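Local structure of sugar ABC transporter substrate-binding protein (Treponema pallidum subsp. pallidum, 5U2P) at residues P402-A406 and H407-H411; S365-K369 and G370-Q374; V91-P94 and S95-A98. The protein probably binds a small ligand, perhaps a sugar, outside the inner membrane for uptake by an ABC transporter, although its true ligand is not established. All coordinates share one frame; numbering follows the deposited sequence.

Contact 1 of 3, residues P402-A406 and H407-H411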
ATOM      1  N   PRO A 402     -15.887 -30.555   2.405  1.00 37.39           N
ATOM      2  CA  PRO A 402     -16.300 -29.705   3.527  1.00 30.84           C
ATOM      3  C   PRO A 402     -15.150 -28.838   4.021  1.00 33.57           C
ATOM      4  O   PRO A 402     -13.999 -29.298   4.049  1.00 34.12           O
ATOM      5  CB  PRO A 402     -16.705 -30.718   4.605  1.00 46.57           C
ATOM      6  CG  PRO A 402     -15.804 -31.857   4.366  1.00 48.64           C
ATOM      7  CD  PRO A 402     -15.649 -31.942   2.857  1.00 52.85           C
ATOM      8  N   ALA A 403     -15.481 -27.615   4.425  1.00 36.19           N
ATOM      9  CA  ALA A 403     -14.487 -26.656   4.900  1.00 33.62           C
ATOM     10  C   ALA A 403     -13.759 -27.147   6.152  1.00 38.19           C
ATOM     11  O   ALA A 403     -14.381 -27.671   7.080  1.00 33.86           O
ATOM     12  CB  ALA A 403     -15.148 -25.317   5.180  1.00 41.93           C
ATOM     13  N   PRO A 404     -12.432 -26.948   6.189  1.00 34.17           N
ATOM     14  CA  PRO A 404     -11.638 -27.238   7.381  1.00 32.92           C
ATOM     15  C   PRO A 404     -11.833 -26.170   8.457  1.00 40.51           C
ATOM     16  O   PRO A 404     -12.457 -25.138   8.198  1.00 34.10           O
ATOM     17  CB  PRO A 404     -10.206 -27.218   6.846  1.00 36.56           C
ATOM     18  CG  PRO A 404     -10.247 -26.147   5.793  1.00 42.70           C
ATOM     19  CD  PRO A 404     -11.617 -26.295   5.141  1.00 35.22           C
ATOM     20  N   THR A 405     -11.295 -26.412   9.648  1.00 27.27           N
ATOM     21  CA  THR A 405     -11.222 -25.369  10.667  1.00 26.40           C
ATOM     22  C   THR A 405      -9.968 -24.540  10.468  1.00 28.96           C
ATOM     23  O   THR A 405      -9.074 -24.917   9.713  1.00 27.13           O
ATOM     24  CB  THR A 405     -11.179 -25.932  12.070  1.00 32.06           C
ATOM     25  OG1 THR A 405     -10.020 -26.765  12.192  1.00 32.44           O
ATOM     26  CG2 THR A 405     -12.452 -26.722  12.390  1.00 33.64           C
ATOM     27  N   ALA A 406      -9.882 -23.421  11.178  1.00 28.32           N
ATOM     28  CA  ALA A 406      -8.687 -22.593  11.119  1.00 31.78           C
ATOM     29  C   ALA A 406      -7.486 -23.363  11.671  1.00 34.73           C
ATOM     30  O   ALA A 406      -6.370 -23.201  11.197  1.00 29.79           O
ATOM     31  CB  ALA A 406      -8.894 -21.301  11.887  1.00 32.51           C
ATOM     32  N   HIS A 407      -7.713 -24.215  12.663  1.00 30.23           N
ATOM     33  CA  HIS A 407      -6.642 -25.054  13.173  1.00 30.04           C
ATOM     34  C   HIS A 407      -6.054 -25.915  12.064  1.00 38.83           C
ATOM     35  O   HIS A 407      -4.836 -26.049  11.945  1.00 35.12           O
ATOM     36  CB  HIS A 407      -7.128 -25.981  14.292  1.00 33.18           C
ATOM     37  CG  HIS A 407      -7.592 -25.282  15.530  1.00 30.18           C
ATOM     38  ND1 HIS A 407      -8.864 -25.447  16.036  1.00 37.31           N
ATOM     39  CD2 HIS A 407      -6.929 -24.504  16.422  1.00 33.49           C
ATOM     40  CE1 HIS A 407      -8.978 -24.765  17.162  1.00 38.02           C
ATOM     41  NE2 HIS A 407      -7.817 -24.188  17.422  1.00 39.37           N
ATOM     42  N   THR A 408      -6.930 -26.526  11.273  1.00 31.49           N
ATOM     43  CA  THR A 408      -6.492 -27.405  10.211  1.00 35.70           C
ATOM     44  C   THR A 408      -5.765 -26.618   9.125  1.00 39.38           C
ATOM     45  O   THR A 408      -4.752 -27.086   8.606  1.00 31.73           O
ATOM     46  CB  THR A 408      -7.679 -28.185   9.631  1.00 42.04           C
ATOM     47  OG1 THR A 408      -8.144 -29.098  10.638  1.00 35.76           O
ATOM     48  CG2 THR A 408      -7.252 -28.972   8.406  1.00 35.15           C
ATOM     49  N   MET A 409      -6.250 -25.421   8.802  1.00 33.08           N
ATOM     50  CA  MET A 409      -5.552 -24.574   7.833  1.00 30.61           C
ATOM     51  C   MET A 409      -4.131 -24.243   8.291  1.00 36.28           C
ATOM     52  O   MET A 409      -3.208 -24.233   7.477  1.00 34.70           O
ATOM     53  CB  MET A 409      -6.343 -23.283   7.569  1.00 33.80           C
ATOM     54  CG  MET A 409      -7.699 -23.535   6.934  1.00 35.96           C
ATOM     55  SD  MET A 409      -8.701 -22.035   6.825  1.00 34.30           S
ATOM     56  CE  MET A 409      -7.871 -21.167   5.487  1.00 35.39           C
ATOM     57  N   LEU A 410      -3.931 -24.003   9.583  1.00 31.05           N
ATOM     58  CA  LEU A 410      -2.585 -23.702  10.049  1.00 32.29           C
ATOM     59  C   LEU A 410      -1.706 -24.946   9.966  1.00 44.72           C
ATOM     60  O   LEU A 410      -0.528 -24.839   9.654  1.00 34.19           O
ATOM     61  CB  LEU A 410      -2.603 -23.138  11.470  1.00 31.61           C
ATOM     62  CG  LEU A 410      -3.262 -21.770  11.636  1.00 27.13           C
ATOM     63  CD1 LEU A 410      -3.431 -21.466  13.123  1.00 36.05           C
ATOM     64  CD2 LEU A 410      -2.458 -20.664  10.939  1.00 29.76           C
ATOM     65  N   HIS A 411      -2.266 -26.126  10.241  1.00 37.71           N
ATOM     66  CA  HIS A 411      -1.485 -27.354  10.123  1.00 35.50           C
ATOM     67  C   HIS A 411      -1.079 -27.596   8.679  1.00 33.02           C
ATOM     68  O   HIS A 411       0.043 -28.023   8.400  1.00 45.96           O
ATOM     69  CB  HIS A 411      -2.274 -28.557  10.635  1.00 37.00           C
ATOM     70  CG  HIS A 411      -2.111 -28.790  12.096  1.00 44.71           C
ATOM     71  ND1 HIS A 411      -2.921 -28.197  13.037  1.00 47.51           N
ATOM     72  CD2 HIS A 411      -1.219 -29.541  12.781  1.00 47.02           C
ATOM     73  CE1 HIS A 411      -2.542 -28.587  14.243  1.00 53.16           C
ATOM     74  NE2 HIS A 411      -1.508 -29.395  14.114  1.00 43.69           N
TER
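Helix 406-417 opens at A406, with T405 as N-cap: M409 N donates to T405 O at 3.0 Å, and L410 N donates to A406 O at 3.0 Å. The T405 hydroxyl turns into the helix and accepts from the backbone of the first turn, with T408 N at 3.2 Å from T405 OG1. The N-H...O angle of 158° makes this bond fairly straight. The first torsion of T405 explains the reach. With chi1 at 60°, OG1 sits between the backbone N and the carbonyl carbon, and CG2 is anti to the carbonyl carbon.

A second, apolar contact bridges the same turn. P404 comes just before the cap, and its ring lies against the fifth residue on: P404 CG is 3.8 Å from M409 CG. The ring also meets the methyl of T408, with P404 CB 3.8 Å from T408 CG2. The P404–M409 pair is a hydrophobic staple. Beyond CG, M409 bends at chi3 and runs on to L234, F395 and V399. A406 and L410 pack on L230, which sets the helix against helix 227-238.

One turn on, H407 O takes two donors, H411 N and H411 ND1, from opposite faces of its carbonyl plane. H411 ND1 is 3.1 Å from H407 O, which lies close to the plane of the H411 ring.

Cap and staple complement each other: the T405 hydroxyl gives the first-turn amide T408 N an acceptor, while P404 and M409 close an apolar contact across the cap.

Contact 2 of 3, residues S365-K369 and G370-Q374; sequences SHIEK and GKVIQ
G370 turns the chain out of the helix that contains H366 and I367. Its phi is positive, 74°, and its amide bonds back to the last turn: G370 N to I367 O is 3.0 Å. The donor lies well above the I367 carbonyl plane. This bond closes a type I turn.

K371 N reaches further back, to H366 O at 2.9 Å. K371 CB packs 3.8 Å from H366 CD2, and K371 O sits at the edge of that imidazole, in its plane. H366 ND1 donates to S365 OG and H366 NE2 bonds to Q297 O; one bond at each ring nitrogen holds the ring's rotation. The K369 and K371 chains lie side by side. The bend at chi4 (59°) turns K371 NZ toward K369 CD, 3.6 Å away. K371 is also the centre of an inverse gamma turn, closed by a weak V372 N to G370 O bond.

V372 CG2 lies 4.2 Å from I367 CG1, and both side chains touch I139. I373 is hydrogen-bonded through its backbone to L300 and G302, and Q374 through its side-chain amide to L304 and E305.

The two back-bonds and the positive phi define a Schellman motif, here leading from helix 360-367 into strand 372-374, parallel to strand 300-303.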
ATOM      1  N   SER A 365     -10.494  10.491   7.703  1.00 34.25           N
ATOM      2  CA  SER A 365     -10.516   9.703   8.933  1.00 31.65           C
ATOM      3  C   SER A 365      -9.228   8.928   9.196  1.00 43.72           C
ATOM      4  O   SER A 365      -8.858   8.723  10.349  1.00 36.96           O
ATOM      5  CB  SER A 365     -11.695   8.727   8.918  1.00 38.08           C
ATOM      6  OG  SER A 365     -11.662   7.854   7.801  1.00 38.64           O
ATOM      7  N   HIS A 366      -8.552   8.485   8.138  1.00 29.77           N
ATOM      8  CA  HIS A 366      -7.391   7.626   8.304  1.00 27.06           C
ATOM      9  C   HIS A 366      -6.146   8.149   7.596  1.00 23.17           C
ATOM     10  O   HIS A 366      -5.107   8.315   8.239  1.00 28.23           O
ATOM     11  CB  HIS A 366      -7.719   6.213   7.817  1.00 28.03           C
ATOM     12  CG  HIS A 366      -8.654   5.470   8.718  1.00 32.66           C
ATOM     13  ND1 HIS A 366     -10.018   5.681   8.717  1.00 32.87           N
ATOM     14  CD2 HIS A 366      -8.423   4.510   9.645  1.00 30.62           C
ATOM     15  CE1 HIS A 366     -10.585   4.886   9.608  1.00 40.20           C
ATOM     16  NE2 HIS A 366      -9.641   4.160  10.178  1.00 35.67           N
ATOM     17  N   ILE A 367      -6.226   8.415   6.299  1.00 28.52           N
ATOM     18  CA  ILE A 367      -4.996   8.678   5.551  1.00 25.52           C
ATOM     19  C   ILE A 367      -4.341   9.969   6.054  1.00 29.93           C
ATOM     20  O   ILE A 367      -3.139   9.999   6.314  1.00 28.49           O
ATOM     21  CB  ILE A 367      -5.252   8.739   4.022  1.00 26.97           C
ATOM     22  CG1 ILE A 367      -5.818   7.396   3.527  1.00 28.76           C
ATOM     23  CG2 ILE A 367      -3.950   9.073   3.290  1.00 31.33           C
ATOM     24  CD1 ILE A 367      -6.411   7.422   2.100  1.00 29.61           C
ATOM     25  N   GLU A 368      -5.129  11.019   6.247  1.00 27.11           N
ATOM     26  CA  GLU A 368      -4.569  12.298   6.689  1.00 33.91           C
ATOM     27  C   GLU A 368      -3.947  12.214   8.083  1.00 40.65           C
ATOM     28  O   GLU A 368      -3.081  13.018   8.434  1.00 35.40           O
ATOM     29  CB  GLU A 368      -5.642  13.386   6.666  1.00 38.65           C
ATOM     30  CG  GLU A 368      -5.339  14.493   5.688  1.00 48.64           C
ATOM     31  CD  GLU A 368      -6.431  15.547   5.630  1.00 62.59           C
ATOM     32  OE1 GLU A 368      -7.447  15.409   6.348  1.00 51.17           O
ATOM     33  OE2 GLU A 368      -6.267  16.515   4.859  1.00 67.92           O
ATOM     34  N   LYS A 369      -4.380  11.224   8.858  1.00 36.98           N
ATOM     35  CA  LYS A 369      -3.916  11.032  10.224  1.00 28.82           C
ATOM     36  C   LYS A 369      -2.833   9.977  10.312  1.00 27.92           C
ATOM     37  O   LYS A 369      -2.378   9.629  11.403  1.00 30.49           O
ATOM     38  CB  LYS A 369      -5.082  10.635  11.129  1.00 43.07           C
ATOM     39  CG  LYS A 369      -6.282  11.572  11.033  1.00 41.52           C
ATOM     40  CD  LYS A 369      -7.332  11.264  12.088  1.00 48.86           C
ATOM     41  CE  LYS A 369      -8.500  12.228  12.007  1.00 50.64           C
ATOM     42  NZ  LYS A 369      -9.466  12.009  13.117  1.00 62.87           N
ATOM     43  N   GLY A 370      -2.427   9.447   9.164  1.00 25.60           N
ATOM     44  CA  GLY A 370      -1.365   8.460   9.129  1.00 24.54           C
ATOM     45  C   GLY A 370      -1.749   7.078   9.628  1.00 23.83           C
ATOM     46  O   GLY A 370      -0.864   6.250   9.893  1.00 26.59           O
ATOM     47  N   LYS A 371      -3.058   6.821   9.701  1.00 25.76           N
ATOM     48  CA  LYS A 371      -3.588   5.549  10.179  1.00 28.99           C
ATOM     49  C   LYS A 371      -3.611   4.521   9.054  1.00 26.10           C
ATOM     50  O   LYS A 371      -4.675   4.046   8.660  1.00 28.90           O
ATOM     51  CB  LYS A 371      -4.997   5.740  10.753  1.00 29.30           C
ATOM     52  CG  LYS A 371      -5.051   6.534  12.062  1.00 44.96           C
ATOM     53  CD  LYS A 371      -6.505   6.833  12.438  1.00 39.83           C
ATOM     54  CE  LYS A 371      -6.637   7.375  13.847  1.00 51.05           C
ATOM     55  NZ  LYS A 371      -5.862   8.618  14.018  1.00 71.44           N
ATOM     56  N   VAL A 372      -2.427   4.178   8.559  1.00 24.56           N
ATOM     57  CA  VAL A 372      -2.265   3.214   7.463  1.00 24.29           C
ATOM     58  C   VAL A 372      -0.976   2.426   7.696  1.00 22.38           C
ATOM     59  O   VAL A 372       0.058   3.025   7.995  1.00 23.87           O
ATOM     60  CB  VAL A 372      -2.175   3.903   6.066  1.00 23.44           C
ATOM     61  CG1 VAL A 372      -2.159   2.860   4.950  1.00 21.34           C
ATOM     62  CG2 VAL A 372      -3.292   4.937   5.868  1.00 25.53           C
ATOM     63  N   ILE A 373      -1.031   1.105   7.552  1.00 19.60           N
ATOM     64  CA  ILE A 373       0.138   0.250   7.625  1.00 18.67           C
ATOM     65  C   ILE A 373       0.195  -0.649   6.420  1.00 21.38           C
ATOM     66  O   ILE A 373      -0.813  -0.857   5.746  1.00 23.85           O
ATOM     67  CB  ILE A 373       0.155  -0.585   8.918  1.00 30.39           C
ATOM     68  CG1 ILE A 373      -1.093  -1.477   9.029  1.00 28.59           C
ATOM     69  CG2 ILE A 373       0.247   0.361  10.082  1.00 23.88           C
ATOM     70  CD1 ILE A 373      -1.053  -2.422  10.279  1.00 31.49           C
ATOM     71  N   GLN A 374       1.384  -1.143   6.105  1.00 21.38           N
ATOM     72  CA  GLN A 374       1.539  -1.959   4.909  1.00 19.09           C
ATOM     73  C   GLN A 374       1.019  -3.388   5.090  1.00 22.84           C
ATOM     74  O   GLN A 374       1.466  -4.139   5.986  1.00 21.53           O
ATOM     75  CB  GLN A 374       2.999  -2.000   4.467  1.00 18.77           C
ATOM     76  CG  GLN A 374       3.177  -2.848   3.208  1.00 17.60           C
ATOM     77  CD  GLN A 374       4.335  -2.433   2.344  1.00 22.30           C
ATOM     78  OE1 GLN A 374       4.395  -1.295   1.863  1.00 23.12           O
ATOM     79  NE2 GLN A 374       5.260  -3.363   2.122  1.00 21.91           N
TER

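Contact 3 of 3, residues V91-P94 and S95-A98; sequences VSLP and SLHA
S92 and L96 hold the turn together: L96 N donates to S92 O, 2.8 Å away. The donor stands nearly along the C=O axis of S92, although the N-H is less well aimed (136°). A water adds a second link: S95 N donates to it at 3.1 Å, and it gives a weak bond to S92 O. The loop thus closes over five residues, S92 to L96, as an alpha-turn. The peptide bond between L93 and P94 is cis, which probably helps fold the chain back within that short span. L96, H97 and A98 all have positive phi, and A98 N bonds to S95 O at 3.0 Å.

Apolar contacts lie together. L96 CD2 is the meeting point, 3.8 Å from V91 CG2 and 3.7 Å from L93 CD2. The L96 side chain runs alongside both partners and points the same way. V91 also packs on F105 and A130.

Strand 88-92 is the middle strand of a five-stranded sheet with order 2-1-3-5-4, the arrangement of type II periplasmic binding proteins. The turn leaves its C-terminal end. V91 and L93 pair through their backbones with G308 and V306.

Among the polar side chains, S92 and H97 meet. With chi1 at -43°, the H97 ring swings back to the strand end. H97 CE1 comes to 3.2 Å from S92 N and has V91 CA at the ring edge. H97 NE2 lies 3.2 Å from S92 OG. S92 OG has weak hydrogen bonds to R39 and Q307. H97 ND1 is buried here and has no partner in the model.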
ATOM      1  N   VAL A  91      15.350   5.934  -3.661  1.00 20.22           N
ATOM      2  CA  VAL A  91      15.270   4.667  -2.951  1.00 22.72           C
ATOM      3  C   VAL A  91      13.852   4.141  -2.991  1.00 21.54           C
ATOM      4  O   VAL A  91      12.901   4.890  -3.147  1.00 24.83           O
ATOM      5  CB  VAL A  91      15.725   4.788  -1.469  1.00 19.99           C
ATOM      6  CG1 VAL A  91      17.215   5.156  -1.392  1.00 24.47           C
ATOM      7  CG2 VAL A  91      14.875   5.808  -0.720  1.00 23.21           C
ATOM      8  N   SER A  92      13.734   2.823  -2.852  1.00 21.19           N
ATOM      9  CA  SER A  92      12.453   2.160  -2.713  1.00 20.28           C
ATOM     10  C   SER A  92      12.103   1.998  -1.239  1.00 28.01           C
ATOM     11  O   SER A  92      12.809   1.324  -0.483  1.00 29.79           O
ATOM     12  CB  SER A  92      12.479   0.794  -3.403  1.00 31.35           C
ATOM     13  OG  SER A  92      12.573   0.943  -4.814  1.00 38.88           O
ATOM     14  N   LEU A  93      11.018   2.643  -0.842  1.00 21.52           N
ATOM     15  CA  LEU A  93      10.480   2.532   0.504  1.00 24.71           C
ATOM     16  C   LEU A  93       9.486   1.379   0.511  1.00 27.58           C
ATOM     17  O   LEU A  93       8.901   1.085  -0.524  1.00 23.23           O
ATOM     18  CB  LEU A  93       9.804   3.843   0.921  1.00 20.88           C
ATOM     19  CG  LEU A  93      10.794   5.021   0.990  1.00 24.23           C
ATOM     20  CD1 LEU A  93      10.064   6.364   0.993  1.00 23.93           C
ATOM     21  CD2 LEU A  93      11.709   4.911   2.206  1.00 27.68           C
ATOM     22  N   PRO A  94       9.287   0.724   1.672  1.00 20.99           N
ATOM     23  CA  PRO A  94       9.953   1.025   2.945  1.00 22.36           C
ATOM     24  C   PRO A  94      11.281   0.297   3.151  1.00 26.94           C
ATOM     25  O   PRO A  94      12.035   0.652   4.063  1.00 29.03           O
ATOM     26  CB  PRO A  94       8.925   0.568   3.984  1.00 26.12           C
ATOM     27  CG  PRO A  94       8.197  -0.558   3.315  1.00 29.67           C
ATOM     28  CD  PRO A  94       8.166  -0.221   1.840  1.00 22.81           C
ATOM     29  N   SER A  95      11.588  -0.697   2.326  1.00 26.57           N
ATOM     30  CA  SER A  95      12.667  -1.622   2.679  1.00 28.47           C
ATOM     31  C   SER A  95      14.069  -1.241   2.180  1.00 30.61           C
ATOM     32  O   SER A  95      15.047  -1.873   2.560  1.00 26.85           O
ATOM     33  CB  SER A  95      12.310  -3.023   2.188  1.00 42.93           C
ATOM     34  OG  SER A  95      11.232  -3.550   2.956  1.00 46.24           O
ATOM     35  N   LEU A  96      14.168  -0.201   1.365  1.00 25.91           N
ATOM     36  CA  LEU A  96      15.450   0.356   0.912  1.00 24.38           C
ATOM     37  C   LEU A  96      16.367  -0.654   0.221  1.00 33.92           C
ATOM     38  O   LEU A  96      17.586  -0.597   0.384  1.00 37.46           O
ATOM     39  CB  LEU A  96      16.209   0.995   2.079  1.00 27.28           C
ATOM     40  CG  LEU A  96      15.432   2.005   2.910  1.00 25.97           C
ATOM     41  CD1 LEU A  96      16.268   2.451   4.065  1.00 28.64           C
ATOM     42  CD2 LEU A  96      15.018   3.208   2.080  1.00 23.79           C
ATOM     43  N   HIS A  97      15.786  -1.553  -0.568  1.00 34.24           N
ATOM     44  CA  HIS A  97      16.572  -2.577  -1.257  1.00 34.09           C
ATOM     45  C   HIS A  97      17.469  -3.357  -0.280  1.00 43.74           C
ATOM     46  O   HIS A  97      18.569  -3.763  -0.649  1.00 43.21           O
ATOM     47  CB  HIS A  97      17.467  -1.950  -2.342  1.00 67.24           C
ATOM     48  CG  HIS A  97      16.807  -0.894  -3.185  1.00 60.19           C
ATOM     49  ND1 HIS A  97      16.933   0.459  -2.925  1.00 53.15           N
ATOM     50  CD2 HIS A  97      16.072  -0.986  -4.320  1.00 46.20           C
ATOM     51  CE1 HIS A  97      16.286   1.146  -3.848  1.00 39.03           C
ATOM     52  NE2 HIS A  97      15.754   0.295  -4.708  1.00 51.71           N
ATOM     53  N   ALA A  98      17.017  -3.529   0.961  1.00 29.43           N
ATOM     54  CA  ALA A  98      17.767  -4.261   1.996  1.00 39.89           C
ATOM     55  C   ALA A  98      19.101  -3.607   2.383  1.00 31.60           C
ATOM     56  O   ALA A  98      19.930  -4.227   3.072  1.00 34.53           O
ATOM     57  CB  ALA A  98      18.006  -5.702   1.548  1.00 40.62           C
TER
HETATM   58  O   HOH W   1      10.729  -1.440  -0.523  1.00 27.66           O

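From the N terminus, contact 3 comes first, closing the turn where strand 88-92 leaves the five-stranded sheet. Contact 2 follows much later and joins helix 360-367 to strand 372-374, a strand of the other sheet. Contact 1 is last, at the start of the C-terminal helix 406-417. All three are local and lie in series; none nests in or crosses another. Contacts 2 and 3 touch where Q374 OE1 packs on P94 CD at 3.9 Å, so strand 372-374 meets the turn after strand 88-92. Contact 1 stands apart, far from the centre of the chain. Its centre is about 33 Å from that of contact 2 and about 36 Å from that of contact 3.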